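Local atomic coordinates of glycerophosphodiester phosphodiesterase (Parabacteroides distasonis, PDB entry 3NO3), a protein that belongs to the glycerophosphodiester phosphodiesterase family, has a TIM-barrel fold and carries a bound magnesium ion. Residues G12-E17 / T222-E227; R25-A30 / E86-R91; K94-R99 / A130-Y135; D176-V181 / N200-D205. One frame throughout, in Å; residues are numbered along the deposited sequence. Where two conformers were deposited one is given.

Contact 1 (G12-E17 / T222-E227); sequences GYWKTE and TTDLPE
Tyr13 and Trp14 meet Asp224, Pro226 and Glu227 at the closing seam of the TIM barrel. The loop after the first barrel strand here faces the turn between the last strand and the last helix. The tyrosine reaches across with CG anti to its backbone N (chi1 -171°). Pro226 CG lies over one face of its ring, 3.7 Å from Tyr13 CD1, as a CH-pi contact. At the ring's edge, Tyr13 OH donates to Glu227 OE1 at 2.5 Å, a short bond. The hydroxyl meets the anti lone pair of that oxygen. The indole bond is different. Trp14 NE1 donates to Asp224 OD1 at 3.1 Å, and the acceptor sits in the ring plane. The N-H comes from well above the carboxylate plane, which is turned 76° to the ring. OD1 of this aspartate also bonds to His10 ND1, which makes it a shared acceptor. The bent Lys15 chain passes obliquely over the turn, with Lys15 CE 3.8 Å from Leu225 CD2. A water accepts from Lys15 N and donates to Asp224 O at 2.8 Å, bridging the two backbones. Around this seam, Tyr13 also packs on Arg29 of helix 24-32, and Pro226 rests on Val7 of strand 6-9. Thr223 and Leu225 both touch Met210 of helix 207-216.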
# COMPACT_ATOMS: atom_id res chain seq x y z
N GLY A 12 8.08 1.37 0.86
CA GLY A 12 9.28 0.91 0.19
C GLY A 12 10.31 0.41 1.15
O GLY A 12 10.10 0.39 2.36
N TYR A 13 11.46 -0.02 0.62
CA TYR A 13 12.51 -0.48 1.51
C TYR A 13 13.27 0.75 1.99
O TYR A 13 14.21 1.21 1.35
CB TYR A 13 13.44 -1.50 0.88
CG TYR A 13 14.43 -2.20 1.81
CD1 TYR A 13 14.32 -2.18 3.21
CD2 TYR A 13 15.48 -2.93 1.27
CE1 TYR A 13 15.21 -2.85 4.02
CE2 TYR A 13 16.37 -3.62 2.09
CZ TYR A 13 16.23 -3.57 3.47
OH TYR A 13 17.10 -4.25 4.28
N TRP A 14 12.82 1.26 3.14
CA TRP A 14 13.33 2.48 3.72
C TRP A 14 14.33 2.29 4.85
O TRP A 14 15.11 3.19 5.08
CB TRP A 14 12.21 3.42 4.15
CG TRP A 14 11.38 2.93 5.27
CD1 TRP A 14 10.27 2.17 5.16
CD2 TRP A 14 11.55 3.19 6.66
NE1 TRP A 14 9.76 1.90 6.38
CE2 TRP A 14 10.52 2.52 7.34
CE3 TRP A 14 12.48 3.92 7.40
CZ2 TRP A 14 10.39 2.53 8.73
CZ3 TRP A 14 12.35 3.95 8.81
CH2 TRP A 14 11.32 3.25 9.45
N LYS A 15 14.34 1.13 5.52
CA LYS A 15 15.28 0.83 6.61
C LYS A 15 16.59 0.26 6.06
O LYS A 15 16.99 -0.88 6.35
CB LYS A 15 14.63 -0.09 7.65
CG LYS A 15 13.60 0.66 8.54
CD LYS A 15 13.13 -0.19 9.72
CE LYS A 15 14.19 -0.36 10.86
NZ LYS A 15 14.45 0.93 11.53
N THR A 16 17.24 1.07 5.25
CA THR A 16 18.46 0.70 4.56
C THR A 16 19.21 1.99 4.19
O THR A 16 18.58 3.05 4.01
CB THR A 16 18.17 -0.22 3.34
OG1 THR A 16 19.40 -0.77 2.87
CG2 THR A 16 17.45 0.52 2.16
N GLU A 17 20.54 1.90 4.09
CA GLU A 17 21.41 3.05 3.76
C GLU A 17 20.94 3.94 2.60
O GLU A 17 20.66 3.44 1.50
CB GLU A 17 22.81 2.55 3.42
CG GLU A 17 23.84 3.62 3.09
CD GLU A 17 25.22 3.01 2.80
OE1 GLU A 17 25.37 1.76 2.73
OE2 GLU A 17 26.17 3.81 2.65
N THR A 222 2.94 -6.98 5.19
CA THR A 222 3.40 -5.61 4.99
C THR A 222 4.32 -5.29 6.15
O THR A 222 3.91 -5.39 7.32
CB THR A 222 2.23 -4.60 4.89
OG1 THR A 222 1.48 -4.90 3.73
CG2 THR A 222 2.74 -3.13 4.79
N THR A 223 5.56 -4.95 5.86
CA THR A 223 6.59 -4.87 6.90
C THR A 223 7.61 -3.76 6.63
O THR A 223 7.89 -3.46 5.47
CB THR A 223 7.35 -6.23 7.03
OG1 THR A 223 8.39 -6.14 8.02
CG2 THR A 223 7.95 -6.65 5.69
N ASP A 224 8.17 -3.21 7.71
CA ASP A 224 9.36 -2.32 7.63
C ASP A 224 10.69 -3.07 7.61
O ASP A 224 11.73 -2.41 7.50
CB ASP A 224 9.38 -1.30 8.79
CG ASP A 224 8.21 -0.30 8.74
OD1 ASP A 224 7.71 0.01 7.63
OD2 ASP A 224 7.82 0.18 9.82
N LEU A 225 10.69 -4.40 7.78
CA LEU A 225 11.91 -5.24 7.72
C LEU A 225 11.72 -6.34 6.67
O LEU A 225 11.69 -7.52 7.02
CB LEU A 225 12.21 -5.83 9.12
CG LEU A 225 12.53 -4.81 10.24
CD1 LEU A 225 12.64 -5.51 11.64
CD2 LEU A 225 13.81 -4.06 9.97
N PRO A 226 11.58 -5.96 5.38
CA PRO A 226 11.22 -6.94 4.33
C PRO A 226 12.25 -8.09 4.14
O PRO A 226 11.84 -9.23 3.88
CB PRO A 226 11.09 -6.09 3.06
CG PRO A 226 11.84 -4.86 3.33
CD PRO A 226 11.67 -4.61 4.80
N GLU A 227 13.53 -7.80 4.25
CA GLU A 227 14.57 -8.83 4.14
C GLU A 227 14.49 -9.90 5.25
O GLU A 227 14.75 -11.08 4.96
CB GLU A 227 15.98 -8.24 4.07
CG GLU A 227 16.23 -7.38 2.84
CD GLU A 227 17.71 -7.14 2.55
OE1 GLU A 227 18.27 -6.14 3.04
OE2 GLU A 227 18.30 -7.93 1.79
O HOH W 1 9.74 -1.72 4.15
O HOH W 2 14.82 -5.73 6.15
O HOH W 3 12.10 -0.72 5.34

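Contact 2 (R25-A30 / E86-R91); sequences RSLERA and EQYLKR
Arg91 reaches from helix 85-94 to Leu27 and Glu28 of helix 24-32. These are two outer helices of the TIM barrel, and they run in nearly the same direction. Their short segments cross at -24°, with axes 10.6 Å apart at closest approach. The wide spacing is bridged by long side chains. Arg91 CB and CG both lie 4.2 Å from Leu27 CD2, an apolar contact at the root of the arginine. The chain then bends at chi2 (69°) and leaves the leucine. Arg91 CD comes within 3.6 Å of Glu28 OE2. Arg91 NE makes the main bond, donating to Glu28 OE2 at 2.7 Å and almost straight. The oxygen offers its anti lone pair and lies in the guanidinium plane. Arg91 NH2 adds a weak bond to the same oxygen. The salt bridge is therefore carried mainly by NE, and the carboxylate stands steeply across the guanidinium rather than flat against it. One turn earlier, the buried Tyr88 packs against Leu27. Leu27 CD2 sits over one face of the Tyr88 ring in a CH-pi contact, 4.2 Å from the ring centroid. Leu27 also touches Ser38 of strand 37-44, and so meets both the second helix and the barrel wall. The Tyr88 ring meets that of Phe40 on the same strand. Ser26 OG bonds to Arg11 O, while Tyr88 OH makes a weak bond to Ser23 O and lies 3.7 Å from Leu27 CB.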
# COMPACT_ATOMS: atom_id res chain seq x y z
N ARG A 25 14.30 6.18 -3.68
CA ARG A 25 15.26 5.21 -3.19
C ARG A 25 14.58 3.99 -2.58
O ARG A 25 14.99 2.89 -2.83
CB ARG A 25 16.21 5.89 -2.20
CG ARG A 25 17.25 5.05 -1.51
CD ARG A 25 18.37 4.51 -2.35
NE ARG A 25 19.57 4.29 -1.52
CZ ARG A 25 20.70 3.70 -1.91
NH1 ARG A 25 21.71 3.59 -1.05
NH2 ARG A 25 20.84 3.21 -3.15
N SER A 26 13.51 4.20 -1.80
CA SER A 26 12.83 3.06 -1.14
C SER A 26 12.10 2.14 -2.13
O SER A 26 12.11 0.92 -1.95
CB SER A 26 11.93 3.50 0.03
OG SER A 26 10.69 4.12 -0.37
N LEU A 27 11.53 2.74 -3.16
CA LEU A 27 10.92 2.02 -4.26
C LEU A 27 12.01 1.19 -5.00
O LEU A 27 11.79 0.01 -5.27
CB LEU A 27 10.25 2.99 -5.22
CG LEU A 27 9.71 2.44 -6.54
CD1 LEU A 27 8.63 1.42 -6.30
CD2 LEU A 27 9.25 3.59 -7.38
N GLU A 28 13.14 1.83 -5.30
CA GLU A 28 14.25 1.15 -5.98
C GLU A 28 14.81 0.00 -5.16
O GLU A 28 15.05 -1.10 -5.68
CB GLU A 28 15.39 2.13 -6.29
CG GLU A 28 15.08 3.22 -7.34
CD GLU A 28 16.18 4.28 -7.48
OE1 GLU A 28 17.02 4.45 -6.56
OE2 GLU A 28 16.23 4.97 -8.55
N ARG A 29 15.00 0.24 -3.87
CA ARG A 29 15.52 -0.79 -3.00
C ARG A 29 14.53 -1.97 -2.80
O ARG A 29 14.97 -3.13 -2.74
CB ARG A 29 15.98 -0.19 -1.67
CG ARG A 29 17.14 0.78 -1.79
CD ARG A 29 18.52 0.12 -2.04
NE ARG A 29 18.95 -0.65 -0.89
CZ ARG A 29 19.08 -1.98 -0.79
NH1 ARG A 29 18.90 -2.81 -1.81
NH2 ARG A 29 19.43 -2.48 0.38
N ALA A 30 13.23 -1.69 -2.72
CA ALA A 30 12.21 -2.78 -2.72
C ALA A 30 12.31 -3.69 -3.94
O ALA A 30 12.27 -4.93 -3.82
CB ALA A 30 10.79 -2.22 -2.61
N GLU A 86 3.29 11.12 -10.30
CA GLU A 86 3.82 10.94 -11.63
C GLU A 86 5.28 10.51 -11.63
O GLU A 86 5.64 9.60 -12.36
CB GLU A 86 3.70 12.22 -12.43
CG GLU A 86 4.16 12.12 -13.89
CD GLU A 86 4.17 13.46 -14.63
OE1 GLU A 86 4.40 14.53 -13.98
OE2 GLU A 86 3.97 13.42 -15.89
N GLN A 87 6.11 11.20 -10.86
CA GLN A 87 7.54 10.80 -10.73
C GLN A 87 7.69 9.39 -10.18
O GLN A 87 8.58 8.59 -10.61
CB GLN A 87 8.28 11.76 -9.80
CG GLN A 87 8.56 13.13 -10.45
CD GLN A 87 8.81 14.24 -9.47
OE1 GLN A 87 8.91 14.02 -8.25
NE2 GLN A 87 8.96 15.44 -10.00
N TYR A 88 6.87 9.05 -9.20
CA TYR A 88 6.92 7.74 -8.53
C TYR A 88 6.60 6.66 -9.54
O TYR A 88 7.33 5.66 -9.64
CB TYR A 88 5.97 7.67 -7.31
CG TYR A 88 6.56 6.95 -6.10
CD1 TYR A 88 7.53 7.57 -5.33
CD2 TYR A 88 6.17 5.67 -5.75
CE1 TYR A 88 8.10 6.94 -4.21
CE2 TYR A 88 6.73 5.04 -4.63
CZ TYR A 88 7.68 5.68 -3.87
OH TYR A 88 8.27 5.03 -2.80
N LEU A 89 5.55 6.91 -10.33
CA LEU A 89 5.14 5.99 -11.37
C LEU A 89 6.09 5.92 -12.56
O LEU A 89 6.26 4.84 -13.12
CB LEU A 89 3.71 6.32 -11.84
CG LEU A 89 2.69 6.20 -10.69
CD1 LEU A 89 1.31 6.49 -11.22
CD2 LEU A 89 2.75 4.85 -9.93
N LYS A 90 6.73 7.03 -12.94
CA LYS A 90 7.70 7.00 -14.03
C LYS A 90 8.85 6.06 -13.63
O LYS A 90 9.34 5.25 -14.44
CB LYS A 90 8.20 8.42 -14.34
CG LYS A 90 9.27 8.56 -15.44
CD LYS A 90 9.48 10.05 -15.83
CE LYS A 90 10.68 10.30 -16.76
NZ LYS A 90 12.00 9.87 -16.15
N ARG A 91 9.29 6.14 -12.37
CA ARG A 91 10.38 5.25 -11.89
C ARG A 91 9.90 3.79 -11.81
O ARG A 91 10.59 2.89 -12.27
CB ARG A 91 10.91 5.74 -10.53
CG ARG A 91 12.18 4.98 -10.00
CD ARG A 91 13.39 5.27 -10.82
NE ARG A 91 14.51 4.37 -10.57
CZ ARG A 91 14.74 3.21 -11.19
NH1 ARG A 91 13.93 2.70 -12.11
NH2 ARG A 91 15.84 2.52 -10.87

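Contact 3 (K94-R99 / A130-Y135); sequences KLKNIR and AKRTDY
Lys131 and Arg132 approach Arg99 and the turn before it, where two neighbouring parallel strands of the TIM barrel, 99-104 and 133-137, begin. The contact starts at Lys131, whose carbonyl is tied to the other side by water. That water donates to Lys131 O at 2.9 Å and accepts a weak bond from Arg99 NH2. Arg132 comes next and crosses to the type I turn Leu95-Ile98. A bend at chi3 (34°) swings its guanidinium toward Ile98 O. The grip is side-on. Arg132 NH2 donates to Ile98 O at 2.9 Å and Arg132 NE to the same Ile98 O at 3.3 Å. Arg132 NH2 also bonds to Ala92 O of helix 85-94. One guanidinium face lies against the backbone of Lys96. The remaining guanidinium nitrogen, Arg132 NH1, donates to a water 3.1 Å away. Asp134 follows on strand 133-137. Its OD1 is gripped side-on by Arg99 in a salt bridge. Arg99 NH2 meets the syn lone pair of Asp134 OD1 at 2.6 Å. Arg99 NE reaches Asp134 OD1 at 3.0 Å from above the carboxylate plane, and a weak bond runs from Arg99 NE to Asp134 OD2. The two arginines thus do different work. The positive charge of Arg99 would tend to favour the ionised form of the buried Asp134. Arg132 instead gathers backbone carbonyls, whose partial charges would suit its cation.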
# COMPACT_ATOMS: atom_id res chain seq x y z
N LYS A 94 9.92 1.47 -15.00
CA LYS A 94 11.16 0.77 -15.36
C LYS A 94 11.51 -0.42 -14.44
O LYS A 94 12.39 -1.22 -14.79
CB LYS A 94 12.32 1.73 -15.34
CG LYS A 94 12.20 3.01 -16.18
CD LYS A 94 13.54 3.75 -16.10
CE LYS A 94 13.43 5.25 -16.24
NZ LYS A 94 13.23 5.94 -14.92
N LEU A 95 10.87 -0.52 -13.27
CA LEU A 95 11.09 -1.60 -12.30
C LEU A 95 10.03 -2.69 -12.48
O LEU A 95 8.97 -2.68 -11.83
CB LEU A 95 11.07 -1.03 -10.88
CG LEU A 95 12.10 0.05 -10.53
CD1 LEU A 95 11.70 0.67 -9.19
CD2 LEU A 95 13.53 -0.49 -10.52
N LYS A 96 10.33 -3.62 -13.39
CA LYS A 96 9.31 -4.54 -13.92
C LYS A 96 8.83 -5.66 -12.98
O LYS A 96 7.70 -6.13 -13.07
CB LYS A 96 9.82 -5.18 -15.24
CG LYS A 96 10.15 -4.18 -16.37
CD LYS A 96 8.95 -3.34 -16.80
CE LYS A 96 9.30 -2.40 -18.02
NZ LYS A 96 8.12 -1.58 -18.47
N ASN A 97 9.69 -6.05 -12.07
CA ASN A 97 9.42 -7.14 -11.16
C ASN A 97 8.42 -6.84 -10.00
O ASN A 97 8.07 -7.76 -9.27
CB ASN A 97 10.77 -7.59 -10.54
CG ASN A 97 11.46 -6.44 -9.70
OD1 ASN A 97 11.20 -5.23 -9.93
ND2 ASN A 97 12.36 -6.83 -8.76
N ILE A 98 7.98 -5.60 -9.81
CA ILE A 98 7.35 -5.26 -8.54
C ILE A 98 5.92 -4.73 -8.68
O ILE A 98 5.61 -4.00 -9.60
CB ILE A 98 8.26 -4.34 -7.73
CG1 ILE A 98 7.95 -4.41 -6.22
CG2 ILE A 98 8.26 -2.91 -8.25
CD1 ILE A 98 9.20 -4.20 -5.39
N ARG A 99 5.08 -5.19 -7.77
CA ARG A 99 3.70 -4.79 -7.66
C ARG A 99 3.63 -3.46 -6.89
O ARG A 99 4.37 -3.28 -5.92
CB ARG A 99 2.97 -5.85 -6.86
CG ARG A 99 1.52 -5.87 -7.04
CD ARG A 99 1.19 -6.60 -8.31
NE ARG A 99 -0.24 -6.53 -8.48
CZ ARG A 99 -0.90 -6.93 -9.54
NH1 ARG A 99 -0.26 -7.52 -10.58
NH2 ARG A 99 -2.23 -6.80 -9.53
N ALA A 130 -1.82 0.06 -14.79
CA ALA A 130 -3.04 -0.51 -14.21
C ALA A 130 -2.94 -2.02 -13.92
O ALA A 130 -3.52 -2.50 -12.95
CB ALA A 130 -4.27 -0.21 -15.10
N LYS A 131 -2.21 -2.76 -14.75
CA LYS A 131 -1.96 -4.19 -14.53
C LYS A 131 -1.14 -4.50 -13.29
O LYS A 131 -1.25 -5.60 -12.79
CB LYS A 131 -1.27 -4.87 -15.71
CG LYS A 131 -2.04 -4.88 -17.01
CD LYS A 131 -1.13 -5.44 -18.16
CE LYS A 131 -1.90 -5.69 -19.44
NZ LYS A 131 -2.64 -4.46 -19.86
N ARG A 132 -0.33 -3.56 -12.82
CA ARG A 132 0.59 -3.81 -11.69
C ARG A 132 0.26 -3.01 -10.43
O ARG A 132 1.01 -3.11 -9.47
CB ARG A 132 2.04 -3.50 -12.11
CG ARG A 132 2.55 -4.17 -13.28
CD ARG A 132 3.94 -3.64 -13.78
NE ARG A 132 4.76 -3.23 -12.68
CZ ARG A 132 5.80 -2.41 -12.75
NH1 ARG A 132 6.32 -1.95 -13.91
NH2 ARG A 132 6.38 -2.11 -11.60
N THR A 133 -0.86 -2.29 -10.40
CA THR A 133 -1.22 -1.44 -9.29
C THR A 133 -2.48 -1.94 -8.56
O THR A 133 -3.56 -2.07 -9.15
CB THR A 133 -1.44 0.03 -9.77
OG1 THR A 133 -0.26 0.48 -10.46
CG2 THR A 133 -1.74 0.95 -8.61
N ASP A 134 -2.31 -2.20 -7.27
CA ASP A 134 -3.35 -2.64 -6.34
C ASP A 134 -3.64 -1.48 -5.40
O ASP A 134 -2.72 -0.77 -5.00
CB ASP A 134 -2.86 -3.83 -5.50
CG ASP A 134 -2.48 -5.05 -6.32
OD1 ASP A 134 -2.72 -5.14 -7.56
OD2 ASP A 134 -1.94 -5.97 -5.66
N TYR A 135 -4.91 -1.23 -5.08
CA TYR A 135 -5.30 -0.11 -4.24
C TYR A 135 -5.68 -0.56 -2.83
O TYR A 135 -6.30 -1.65 -2.64
CB TYR A 135 -6.50 0.63 -4.87
CG TYR A 135 -6.23 1.18 -6.24
CD1 TYR A 135 -5.39 2.30 -6.40
CD2 TYR A 135 -6.79 0.61 -7.37
CE1 TYR A 135 -5.12 2.83 -7.66
CE2 TYR A 135 -6.49 1.13 -8.68
CZ TYR A 135 -5.64 2.24 -8.80
OH TYR A 135 -5.39 2.80 -10.06
O HOH W 4 5.35 -2.42 -16.80
O HOH W 5 -3.42 -7.57 -12.53

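Contact 4 (D176-V181 / N200-D205); sequences DYHYKV and NVWTVD
His178 packs against the face of Trp202 at the C-terminal ends of two adjacent parallel strands in the TIM barrel. The edge of the imidazole points toward the indole's six-membered ring, with planes at 61° and centroids 5.0 Å apart. His178 CB also sits over that ring, a CH-pi contact. The indole folds back over the neighbouring strand because its CG lies between the backbone N and the carbonyl carbon (chi1 57°). There Trp202 NE1 donates to Asp176 O at 2.9 Å. The acceptor is in the ring plane, but the N-H comes from above the carbonyl plane. Backbone bonds hold the strands in step: Tyr177 N to Asn200 O at 3.0 Å and Trp202 N to Tyr177 O at 3.2 Å. Where the strand gives way to helix 179-184, Tyr179 N donates to Trp202 O at 3.1 Å. A cis peptide then joins Trp202 to Thr203. On the sheet face opposite the indole, Val201 CG2 packs 3.6 Å from Tyr179 CB. Further back, the Asp176 carboxylate and the Asn200 amide lie stacked, their planes 10° apart. Asn200 OD1 is hydrogen-bonded to Thr222 OG1 on the next strand, which would orient the amide. A glycerol, probably from the crystallisation liquor, lies about 4 Å from the Trp202 side chain at the nearest atoms. The N-H bond and the histidine packing together would restrict the indole's rotation.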
# COMPACT_ATOMS: atom_id res chain seq x y z
N ASP A 176 -6.66 -5.84 4.26
CA ASP A 176 -5.31 -5.44 4.62
C ASP A 176 -5.40 -4.82 6.02
O ASP A 176 -5.61 -3.62 6.17
CB ASP A 176 -4.77 -4.48 3.56
CG ASP A 176 -3.34 -4.15 3.72
OD1 ASP A 176 -2.64 -4.70 4.59
OD2 ASP A 176 -2.86 -3.40 2.88
N TYR A 177 -5.34 -5.66 7.05
CA TYR A 177 -5.78 -5.29 8.39
C TYR A 177 -4.61 -5.33 9.39
O TYR A 177 -3.65 -6.08 9.20
CB TYR A 177 -6.88 -6.23 8.83
CG TYR A 177 -8.29 -5.98 8.29
CD1 TYR A 177 -8.62 -4.92 7.40
CD2 TYR A 177 -9.35 -6.79 8.74
CE1 TYR A 177 -9.90 -4.73 6.98
CE2 TYR A 177 -10.66 -6.56 8.33
CZ TYR A 177 -10.93 -5.52 7.46
OH TYR A 177 -12.19 -5.28 7.07
N HIS A 178 -4.72 -4.51 10.43
CA HIS A 178 -3.71 -4.48 11.50
C HIS A 178 -3.60 -5.87 12.14
O HIS A 178 -4.58 -6.56 12.28
CB HIS A 178 -4.05 -3.41 12.55
CG HIS A 178 -3.00 -3.21 13.60
ND1 HIS A 178 -3.19 -3.58 14.91
CD2 HIS A 178 -1.75 -2.68 13.53
CE1 HIS A 178 -2.10 -3.28 15.60
NE2 HIS A 178 -1.22 -2.72 14.79
N TYR A 179 -2.39 -6.28 12.50
CA TYR A 179 -2.21 -7.61 13.04
C TYR A 179 -3.12 -7.97 14.22
O TYR A 179 -3.57 -9.10 14.31
CB TYR A 179 -0.73 -7.92 13.34
CG TYR A 179 -0.07 -7.10 14.41
CD1 TYR A 179 -0.16 -7.45 15.75
CD2 TYR A 179 0.72 -6.00 14.08
CE1 TYR A 179 0.51 -6.70 16.75
CE2 TYR A 179 1.38 -5.26 15.06
CZ TYR A 179 1.25 -5.60 16.39
OH TYR A 179 1.89 -4.85 17.34
N LYS A 180 -3.42 -7.01 15.09
CA LYS A 180 -4.29 -7.28 16.25
C LYS A 180 -5.72 -7.60 15.88
O LYS A 180 -6.37 -8.40 16.59
CB LYS A 180 -4.25 -6.13 17.25
CG LYS A 180 -2.88 -6.04 17.92
CD LYS A 180 -2.82 -4.99 19.04
CE LYS A 180 -1.61 -5.20 19.95
NZ LYS A 180 -0.84 -3.95 20.02
N VAL A 181 -6.19 -7.04 14.77
CA VAL A 181 -7.50 -7.40 14.24
C VAL A 181 -7.52 -8.89 13.85
O VAL A 181 -8.47 -9.60 14.19
CB VAL A 181 -7.91 -6.52 13.03
CG1 VAL A 181 -9.23 -7.00 12.44
CG2 VAL A 181 -8.02 -5.02 13.46
N ASN A 200 -3.95 -9.53 3.80
CA ASN A 200 -2.67 -8.78 3.97
C ASN A 200 -2.69 -8.28 5.42
O ASN A 200 -3.78 -8.03 5.98
CB ASN A 200 -2.62 -7.67 2.92
CG ASN A 200 -1.30 -6.88 2.86
OD1 ASN A 200 -0.34 -7.06 3.64
ND2 ASN A 200 -1.27 -5.98 1.88
N VAL A 201 -1.51 -8.22 6.05
CA VAL A 201 -1.41 -7.79 7.43
C VAL A 201 -0.31 -6.73 7.58
O VAL A 201 0.74 -6.85 6.95
CB VAL A 201 -1.19 -9.00 8.40
CG1 VAL A 201 0.15 -9.76 8.11
CG2 VAL A 201 -1.29 -8.55 9.85
N TRP A 202 -0.56 -5.70 8.39
CA TRP A 202 0.39 -4.58 8.57
C TRP A 202 0.54 -4.20 10.06
O TRP A 202 -0.33 -4.57 10.85
CB TRP A 202 -0.06 -3.33 7.78
CG TRP A 202 -1.43 -2.81 8.10
CD1 TRP A 202 -2.59 -3.14 7.48
CD2 TRP A 202 -1.78 -1.85 9.11
NE1 TRP A 202 -3.64 -2.49 8.04
CE2 TRP A 202 -3.18 -1.67 9.04
CE3 TRP A 202 -1.05 -1.10 10.05
CZ2 TRP A 202 -3.88 -0.79 9.89
CZ3 TRP A 202 -1.74 -0.21 10.89
CH2 TRP A 202 -3.14 -0.08 10.82
N THR A 203 1.63 -3.54 10.49
CA THR A 203 2.93 -3.46 9.84
C THR A 203 3.73 -4.40 10.72
O THR A 203 3.86 -4.13 11.90
CB THR A 203 3.43 -2.01 9.82
OG1 THR A 203 2.58 -1.27 8.92
CG2 THR A 203 4.84 -1.92 9.28
N VAL A 204 4.13 -5.57 10.20
CA VAL A 204 4.64 -6.65 11.07
C VAL A 204 6.15 -6.74 11.00
O VAL A 204 6.67 -7.10 9.95
CB VAL A 204 4.02 -8.00 10.71
CG1 VAL A 204 4.59 -9.09 11.64
CG2 VAL A 204 2.50 -7.89 10.88
N ASP A 205 6.82 -6.38 12.11
CA ASP A 205 8.30 -6.32 12.19
C ASP A 205 8.96 -7.32 13.16
O ASP A 205 10.14 -7.64 13.00
CB ASP A 205 8.72 -4.88 12.53
CG ASP A 205 8.25 -3.84 11.49
OD1 ASP A 205 7.91 -4.21 10.35
OD2 ASP A 205 8.19 -2.64 11.82

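How the contacts relate
The chain enters contact 1 first, in the loop after strand 6-9, and leaves it last, near the C terminus. Contact 1 therefore closes the longest loop and encloses the other three, which follow one another in series without crossing. Contact 2 joins helices 24-32 and 85-94. Contact 3 then ties the run-up to strand 99-104 to the start of strand 133-137. Contact 4 pairs strands 174-178 and 198-202 across the molecule's centre from contacts 2 and 3. Ser26 O of contact 2 accepts from Tyr13 N of contact 1, and Leu27 packs on Leu95 of contact 3. Thr222 N bonds to Val201 O, linking contacts 1 and 4 through neighbouring strands.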